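PDB 3MBR: glutamine cyclotransferase from Xanthomonas campestris, which probably catalyses the cyclisation of N-terminal glutamine to pyroglutamate in peptides and proteins, and carries a calcium ion in its beta-propeller. Local coordinates for residues Arg174-Pro177 with Ala178-Lys181. The protein carries 1 engineered substitution. Residues are numbered along the deposited sequence; the frame is centred on the assembly and turned at random.
Sequences RIDP and ASGK
Asp176 meets Ala178, Ser179, Gly180 and Lys181 in the hairpin loop that joins strand 171-175 to strand 182-187, the two last strands of one four-stranded antiparallel blade of the beta-propeller. Its carboxylate lies alongside the start of the turn: OD1 accepts from the backbone N of Ala178 at 3.0 Å, the donor standing well above the carboxylate plane and the N-H clearly bent. The geometry is that of an Asx turn; with CG anti to the backbone N of Asp176 (chi1 176°), the carboxylate extends so that OD1 comes to the Ala178 N-H. The other oxygen, OD2, is linked to Ser179 OG through a water molecule, 2.8 Å from OD2. Ser179 itself forms an ST turn: its chi1 of 71° holds OG close over its own backbone, where it accepts from Lys181 N at 3.0 Å.

The carbonyl of the same aspartate gathers the far side of the loop. Gly180 N reaches Asp176 O at 2.8 Å, nearly in line with the C=O, while Ser179 N adds a weak, longer bond to that oxygen. The loop is closed toward the strands by Asp176 N, which donates almost straight (169°) to Lys181 O at 2.9 Å. Gly180 takes a positive phi, with no side chain to meet the carbonyl oxygen before it. Ile175 CG2 lies against Gly180 O at 3.7 Å.

Further out, Ile175 also packs on Ala164 of the neighbouring strand 161-166 of its own blade, while Val142 and Ile140 of strand 136-144 in the next blade receive Ile175 and Pro177 respectively. That same strand meets the loop through its backbone as well, in a hydrogen bond between Thr143 and Gly180.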
# COMPACT_ATOMS: atom_id res chain seq x y z
N ARG A 174 -13.03 -1.64 -0.01
CA ARG A 174 -13.18 -0.55 0.98
C ARG A 174 -13.73 -1.23 2.21
O ARG A 174 -14.83 -1.83 2.14
CB ARG A 174 -14.18 0.48 0.49
CG ARG A 174 -13.67 1.31 -0.47
CD ARG A 174 -14.76 2.32 -0.99
NE ARG A 174 -15.56 2.87 0.08
CZ ARG A 174 -16.91 3.05 0.19
NH1 ARG A 174 -17.37 3.52 1.35
NH2 ARG A 174 -17.86 2.86 -0.76
N ILE A 175 -12.99 -1.15 3.30
CA ILE A 175 -13.29 -1.85 4.58
C ILE A 175 -13.71 -0.89 5.68
O ILE A 175 -13.03 0.09 5.94
CB ILE A 175 -12.05 -2.68 5.05
CG1 ILE A 175 -11.68 -3.72 3.96
CG2 ILE A 175 -12.24 -3.41 6.42
CD1 ILE A 175 -10.22 -4.12 4.02
N ASP A 176 -14.82 -1.23 6.34
CA ASP A 176 -15.27 -0.49 7.53
C ASP A 176 -14.38 -0.97 8.67
O ASP A 176 -14.40 -2.12 9.05
CB ASP A 176 -16.75 -0.84 7.82
CG ASP A 176 -17.27 -0.22 9.08
OD1 ASP A 176 -16.47 0.28 9.87
OD2 ASP A 176 -18.49 -0.29 9.30
N PRO A 177 -13.49 -0.10 9.22
CA PRO A 177 -12.57 -0.69 10.20
C PRO A 177 -13.20 -1.08 11.54
O PRO A 177 -12.64 -1.93 12.27
CB PRO A 177 -11.56 0.46 10.47
CG PRO A 177 -12.25 1.70 10.09
CD PRO A 177 -13.27 1.33 8.99
N ALA A 178 -14.36 -0.51 11.85
CA ALA A 178 -15.06 -0.86 13.08
C ALA A 178 -15.61 -2.32 13.06
O ALA A 178 -15.66 -2.96 14.11
CB ALA A 178 -16.15 0.14 13.36
N SER A 179 -16.00 -2.84 11.89
CA SER A 179 -16.67 -4.17 11.77
C SER A 179 -15.78 -5.17 11.01
O SER A 179 -15.92 -6.41 11.08
CB SER A 179 -18.01 -3.98 11.04
OG SER A 179 -17.73 -3.66 9.66
N GLY A 180 -14.85 -4.61 10.24
CA GLY A 180 -14.00 -5.41 9.39
C GLY A 180 -14.70 -5.83 8.10
O GLY A 180 -14.07 -6.49 7.27
N LYS A 181 -15.92 -5.35 7.89
CA LYS A 181 -16.70 -5.82 6.72
C LYS A 181 -16.34 -4.95 5.51
O LYS A 181 -16.19 -3.72 5.61
CB LYS A 181 -18.23 -5.83 6.99
CG LYS A 181 -18.66 -6.77 8.12
CD LYS A 181 -20.10 -6.48 8.57
CE LYS A 181 -21.14 -6.79 7.50
NZ LYS A 181 -22.51 -6.94 8.11
O HOH W 1 -19.85 -2.70 8.64